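Local coordinates for protein 2-oxoadipate dioxygenase/decarboxylase, chloroplastic/amyloplastic (Oryza sativa, PDB 6W1K) that catalyses the iron(II)-dependent decarboxylation and hydroxylation of 2-oxoadipate to (R)-2-hydroxyglutarate, a step of lysine catabolism in the plastid, at residues D19-F22 with R23-S27; F173-L176 with S177-S180. All blocks are in the same frame, centred on the assembly; numbering follows the deposited sequence.

Contact 1 (D19-F22 with R23-S27); sequences DSFF and RTVIS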
ATOM      1  N   ASP A  19       1.264  10.138 -19.053  1.00 22.88           N
ATOM      2  CA  ASP A  19       1.797  10.477 -17.738  1.00 25.20           C
ATOM      3  C   ASP A  19       0.817  11.349 -16.969  1.00 23.66           C
ATOM      4  O   ASP A  19       0.483  11.056 -15.809  1.00 21.58           O
ATOM      5  CB  ASP A  19       3.145  11.187 -17.912  1.00 29.38           C
ATOM      6  CG  ASP A  19       3.886  11.377 -16.595  1.00 35.27           C
ATOM      7  OD1 ASP A  19       3.355  12.068 -15.688  1.00 33.45           O
ATOM      8  OD2 ASP A  19       5.019  10.850 -16.482  1.00 39.43           O
ATOM      9  N   SER A  20       0.300  12.386 -17.627  1.00 24.77           N
ATOM     10  CA  SER A  20      -0.714  13.262 -17.029  1.00 26.41           C
ATOM     11  C   SER A  20      -1.966  12.488 -16.654  1.00 24.78           C
ATOM     12  O   SER A  20      -2.533  12.659 -15.557  1.00 24.13           O
ATOM     13  CB  SER A  20      -1.081  14.399 -18.009  1.00 31.07           C
ATOM     14  OG  SER A  20       0.043  15.190 -18.256  1.00 35.55           O
ATOM     15  N   PHE A  21      -2.449  11.665 -17.580  1.00 22.57           N
ATOM     16  CA  PHE A  21      -3.667  10.909 -17.307  1.00 21.99           C
ATOM     17  C   PHE A  21      -3.459   9.933 -16.152  1.00 21.08           C
ATOM     18  O   PHE A  21      -4.299   9.842 -15.239  1.00 20.22           O
ATOM     19  CB  PHE A  21      -4.123  10.202 -18.588  1.00 22.77           C
ATOM     20  CG  PHE A  21      -5.324   9.346 -18.384  1.00 24.59           C
ATOM     21  CD1 PHE A  21      -6.522   9.920 -18.038  1.00 25.12           C
ATOM     22  CD2 PHE A  21      -5.241   7.972 -18.473  1.00 25.69           C
ATOM     23  CE1 PHE A  21      -7.635   9.128 -17.793  1.00 25.92           C
ATOM     24  CE2 PHE A  21      -6.348   7.169 -18.236  1.00 26.41           C
ATOM     25  CZ  PHE A  21      -7.536   7.748 -17.875  1.00 26.38           C
ATOM     26  N   PHE A  22      -2.319   9.230 -16.134  1.00 20.98           N
ATOM     27  CA  PHE A  22      -2.043   8.310 -15.035  1.00 21.80           C
ATOM     28  C   PHE A  22      -2.084   9.020 -13.695  1.00 21.93           C
ATOM     29  O   PHE A  22      -2.656   8.499 -12.726  1.00 20.86           O
ATOM     30  CB  PHE A  22      -0.685   7.640 -15.212  1.00 22.58           C
ATOM     31  CG  PHE A  22      -0.300   6.744 -14.048  1.00 22.16           C
ATOM     32  CD1 PHE A  22      -0.834   5.482 -13.940  1.00 20.83           C
ATOM     33  CD2 PHE A  22       0.576   7.178 -13.067  1.00 22.61           C
ATOM     34  CE1 PHE A  22      -0.485   4.646 -12.883  1.00 21.52           C
ATOM     35  CE2 PHE A  22       0.913   6.354 -12.002  1.00 22.01           C
ATOM     36  CZ  PHE A  22       0.386   5.094 -11.919  1.00 21.19           C
ATOM     37  N   ARG A  23      -1.537  10.230 -13.626  1.00 21.01           N
ATOM     38  CA  ARG A  23      -1.551  10.955 -12.360  1.00 22.00           C
ATOM     39  C   ARG A  23      -2.956  11.379 -11.939  1.00 23.44           C
ATOM     40  O   ARG A  23      -3.239  11.421 -10.734  1.00 24.33           O
ATOM     41  CB  ARG A  23      -0.630  12.163 -12.440  1.00 21.61           C
ATOM     42  CG  ARG A  23       0.840  11.742 -12.537  1.00 23.15           C
ATOM     43  CD  ARG A  23       1.745  12.918 -12.727  1.00 23.77           C
ATOM     44  NE  ARG A  23       3.150  12.545 -12.935  1.00 25.16           N
ATOM     45  CZ  ARG A  23       4.052  12.382 -11.955  1.00 26.48           C
ATOM     46  NH1 ARG A  23       3.688  12.509 -10.673  1.00 26.31           N
ATOM     47  NH2 ARG A  23       5.318  12.071 -12.249  1.00 27.26           N
ATOM     48  N   THR A  24      -3.855  11.699 -12.876  1.00 23.76           N
ATOM     49  CA  THR A  24      -5.234  11.987 -12.441  1.00 23.30           C
ATOM     50  C   THR A  24      -5.891  10.736 -11.868  1.00 22.06           C
ATOM     51  O   THR A  24      -6.766  10.844 -10.999  1.00 22.50           O
ATOM     52  CB  THR A  24      -6.125  12.534 -13.567  1.00 25.10           C
ATOM     53  OG1 THR A  24      -6.421  11.498 -14.521  1.00 26.16           O
ATOM     54  CG2 THR A  24      -5.493  13.739 -14.226  1.00 24.78           C
ATOM     55  N   VAL A  25      -5.511   9.539 -12.347  1.00 20.05           N
ATOM     56  CA  VAL A  25      -6.114   8.320 -11.829  1.00 23.06           C
ATOM     57  C   VAL A  25      -5.648   8.066 -10.395  1.00 23.42           C
ATOM     58  O   VAL A  25      -6.458   7.750  -9.504  1.00 25.28           O
ATOM     59  CB  VAL A  25      -5.796   7.117 -12.747  1.00 23.75           C
ATOM     60  CG1 VAL A  25      -6.335   5.807 -12.123  1.00 24.52           C
ATOM     61  CG2 VAL A  25      -6.415   7.259 -14.149  1.00 24.95           C
ATOM     62  N   ILE A  26      -4.345   8.160 -10.148  1.00 23.09           N
ATOM     63  CA  ILE A  26      -3.877   7.847  -8.803  1.00 23.88           C
ATOM     64  C   ILE A  26      -4.309   8.957  -7.867  1.00 24.21           C
ATOM     65  O   ILE A  26      -4.478   8.716  -6.667  1.00 24.65           O
ATOM     66  CB  ILE A  26      -2.357   7.565  -8.715  1.00 24.20           C
ATOM     67  CG1 ILE A  26      -1.493   8.666  -9.314  1.00 23.89           C
ATOM     68  CG2 ILE A  26      -2.075   6.227  -9.372  1.00 25.95           C
ATOM     69  CD1 ILE A  26      -0.014   8.597  -8.883  1.00 24.96           C
ATOM     70  N   SER A  27      -4.554  10.149  -8.405  1.00 24.63           N
ATOM     71  CA  SER A  27      -5.100  11.229  -7.596  1.00 26.45           C
ATOM     72  C   SER A  27      -6.503  10.890  -7.127  1.00 26.87           C
ATOM     73  O   SER A  27      -6.853  11.143  -5.970  1.00 26.38           O
ATOM     74  CB  SER A  27      -5.078  12.531  -8.393  1.00 28.64           C
ATOM     75  OG  SER A  27      -5.768  13.523  -7.696  1.00 29.99           O
TER
HETATM   76  O   HOH W   1       6.343  12.892 -14.941  1.00 29.49           O
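D19 and R23 form an i to i+4 salt bridge on helix 16-36, the first helix of the chain. NE of R23 donates to OD1 of D19 over 2.8 Å. The N-H points well at the oxygen, with an angle of 159°. OD1 is met on its syn side and lies at the guanidinium edge, close to the guanidinium plane. The two flat groups are nearly coplanar, 24° apart, and the side chains run alongside each other. A water closes a second path: it donates to OD2 of D19 and accepts from NH2 of R23 at 3.0 Å. NH1 of R23 turns instead to the backbone oxygens of V115 and G117, and tethers the helix to that loop. The R23 chain is extended from CG to NE, which carries the charge past the D19 carbonyl to these partners. A methionine in place of R23 would probably leave the D19 carboxylate without its charged mate and the V115 and G117 carbonyls without this donor.

Two residues after D19, F21 O takes two donors. V25 N gives the ordinary helical bond, and OG1 of T24 donates to F21 O over a shorter 2.8 Å, in the carbonyl plane on a lone pair. OG1 can reach it because it sits between the backbone N and the carbonyl carbon of T24 (chi1 71°).

Two apolar i to i+4 pairs complete the contact. F22 is buried, and its ring also meets that of Y84. V25 also packs on T155 and T159 of helix 154-160. CG2 of I26 reaches CZ of F22 at 3.7 Å, an off-centre CH-pi contact. CG2 of V25 stands over one face of the F21 ring, 4.2 Å from its centroid.

Contact 2 (F173-L176 with S177-S180); sequences FQVL and SRES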
ATOM      1  N   PHE A 173     -18.898 -11.769   6.770  1.00 29.96           N
ATOM      2  CA  PHE A 173     -17.761 -11.028   7.306  1.00 29.75           C
ATOM      3  C   PHE A 173     -17.264 -11.679   8.593  1.00 30.78           C
ATOM      4  O   PHE A 173     -16.059 -11.847   8.789  1.00 31.35           O
ATOM      5  CB  PHE A 173     -18.185  -9.578   7.538  1.00 29.20           C
ATOM      6  CG  PHE A 173     -17.108  -8.692   8.122  1.00 29.43           C
ATOM      7  CD1 PHE A 173     -17.097  -8.392   9.458  1.00 29.93           C
ATOM      8  CD2 PHE A 173     -16.143  -8.131   7.311  1.00 28.38           C
ATOM      9  CE1 PHE A 173     -16.110  -7.549   9.991  1.00 29.90           C
ATOM     10  CE2 PHE A 173     -15.184  -7.286   7.828  1.00 28.55           C
ATOM     11  CZ  PHE A 173     -15.157  -7.006   9.168  1.00 29.06           C
ATOM     12  N   GLN A 174     -18.182 -12.080   9.460  1.00 31.53           N
ATOM     13  CA  GLN A 174     -17.797 -12.721  10.709  1.00 34.80           C
ATOM     14  C   GLN A 174     -16.992 -13.994  10.456  1.00 35.23           C
ATOM     15  O   GLN A 174     -15.967 -14.224  11.105  1.00 35.35           O
ATOM     16  CB  GLN A 174     -19.037 -13.048  11.531  1.00 38.99           C
ATOM     17  CG  GLN A 174     -19.527 -11.964  12.444  1.00 44.40           C
ATOM     18  CD  GLN A 174     -20.772 -12.426  13.187  1.00 50.96           C
ATOM     19  OE1 GLN A 174     -21.756 -12.843  12.560  1.00 48.94           O
ATOM     20  NE2 GLN A 174     -20.722 -12.404  14.520  1.00 50.55           N
ATOM     21  N   VAL A 175     -17.477 -14.861   9.559  1.00 35.78           N
ATOM     22  CA  VAL A 175     -16.796 -16.130   9.281  1.00 36.17           C
ATOM     23  C   VAL A 175     -15.397 -15.883   8.714  1.00 34.81           C
ATOM     24  O   VAL A 175     -14.419 -16.536   9.111  1.00 34.04           O
ATOM     25  CB  VAL A 175     -17.647 -16.982   8.320  1.00 39.38           C
ATOM     26  CG1 VAL A 175     -16.856 -18.173   7.816  1.00 39.03           C
ATOM     27  CG2 VAL A 175     -18.932 -17.449   9.007  1.00 40.54           C
ATOM     28  N   LEU A 176     -15.278 -14.959   7.768  1.00 32.70           N
ATOM     29  CA  LEU A 176     -13.952 -14.676   7.201  1.00 32.39           C
ATOM     30  C   LEU A 176     -13.028 -14.068   8.244  1.00 32.85           C
ATOM     31  O   LEU A 176     -11.851 -14.438   8.332  1.00 33.17           O
ATOM     32  CB  LEU A 176     -14.087 -13.748   6.010  1.00 31.35           C
ATOM     33  CG  LEU A 176     -14.693 -14.348   4.744  1.00 31.59           C
ATOM     34  CD1 LEU A 176     -14.670 -13.244   3.660  1.00 30.70           C
ATOM     35  CD2 LEU A 176     -13.965 -15.607   4.281  1.00 32.56           C
ATOM     36  N   SER A 177     -13.546 -13.139   9.052  1.00 33.51           N
ATOM     37  CA  SER A 177     -12.716 -12.509  10.069  1.00 36.84           C
ATOM     38  C   SER A 177     -12.061 -13.527  10.974  1.00 36.39           C
ATOM     39  O   SER A 177     -10.970 -13.278  11.493  1.00 36.09           O
ATOM     40  CB  SER A 177     -13.526 -11.551  10.933  1.00 40.30           C
ATOM     41  OG  SER A 177     -13.889 -10.399  10.212  1.00 45.09           O
ATOM     42  N   ARG A 178     -12.727 -14.658  11.213  1.00 38.88           N
ATOM     43  CA  ARG A 178     -12.196 -15.652  12.140  1.00 41.45           C
ATOM     44  C   ARG A 178     -11.084 -16.489  11.512  1.00 41.53           C
ATOM     45  O   ARG A 178     -10.208 -16.991  12.227  1.00 40.63           O
ATOM     46  CB  ARG A 178     -13.332 -16.554  12.626  1.00 45.37           C
ATOM     47  CG  ARG A 178     -14.261 -15.900  13.658  1.00 51.00           C
ATOM     48  CD  ARG A 178     -15.498 -16.763  13.915  1.00 57.50           C
ATOM     49  NE  ARG A 178     -16.560 -16.005  14.574  1.00 66.98           N
ATOM     50  CZ  ARG A 178     -17.836 -16.001  14.189  1.00 76.12           C
ATOM     51  NH1 ARG A 178     -18.225 -16.713  13.134  1.00 73.96           N
ATOM     52  NH2 ARG A 178     -18.728 -15.284  14.861  1.00 75.00           N
ATOM     53  N   GLU A 179     -11.096 -16.650  10.194  1.00 41.96           N
ATOM     54  CA  GLU A 179     -10.080 -17.444   9.518  1.00 42.63           C
ATOM     55  C   GLU A 179      -8.993 -16.597   8.862  1.00 37.44           C
ATOM     56  O   GLU A 179      -7.825 -16.999   8.857  1.00 37.09           O
ATOM     57  CB  GLU A 179     -10.726 -18.322   8.446  1.00 46.35           C
ATOM     58  CG  GLU A 179      -9.702 -19.178   7.677  1.00 47.66           C
ATOM     59  CD  GLU A 179     -10.353 -20.214   6.771  1.00 49.21           C
ATOM     60  OE1 GLU A 179     -11.594 -20.161   6.611  1.00 49.43           O
ATOM     61  OE2 GLU A 179      -9.626 -21.090   6.239  1.00 48.88           O
ATOM     62  N   SER A 180      -9.360 -15.456   8.284  1.00 33.99           N
ATOM     63  CA  SER A 180      -8.402 -14.609   7.589  1.00 30.97           C
ATOM     64  C   SER A 180      -8.850 -13.160   7.711  1.00 29.19           C
ATOM     65  O   SER A 180      -9.801 -12.740   7.033  1.00 29.62           O
ATOM     66  CB  SER A 180      -8.273 -14.994   6.114  1.00 30.02           C
ATOM     67  OG  SER A 180      -7.558 -13.966   5.432  1.00 29.79           O
TER
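F173 O is gripped twice by S177, one turn later on helix 170-179. S177 N donates to F173 O at 2.8 Å, the i to i+4 backbone bond. OG of S177 also donates to F173 O, at 3.0 Å and from above the carbonyl plane. This is a serine hydroxyl bonding back to the preceding turn. OG lies anti to its own carbonyl carbon (chi1 -71°), which turns it back toward F173. The same hydroxyl lies over one face of the F173 ring, 3.6 Å above the plane and offset toward the rim. That ring also meets F253 and packs on A184 and V188 of helix 181-189.

Further along, L176 O takes S180 N in a short, straight bond of 2.7 Å, with an N-H angle of 170°. E179 N also donates to L176 O, at 3.0 Å and from well out of the carbonyl plane. S180 is then the N-cap of helix 181-189, with OG bonded to A183 N. The carboxylate of E179 is held by S133 and S136, which ties the end of helix 170-179 to the start of helix 134-147.

On the exposed side, R178 runs alongside Q174. The guanidinium lays one face over the Q174 backbone. Its plane is turned 48° from the Q174 amide. NH2 of R178 lies 3.5 Å from NE2 of Q174, a contact between two donors and not a bond.

How the contacts relate
Contacts 1 and 2 are both local contacts between successive turns of one helix, on different helices and on opposite sides of the chain's centre. Their nearest atoms are about 24 Å apart, so neither touches the other. Each is partly buried, with one side in the protein and one facing out. Contact 1 lies inside a long helix. It pairs a carboxylate with a guanidinium and also has aromatic CH-pi contacts. Contact 2 lies at a helix end. It has no charge pair between its segments, and its main grips are on backbone carbonyls. In both, a hydroxyl shares a carbonyl with a backbone N-H: T24 reaches back three residues, S177 four.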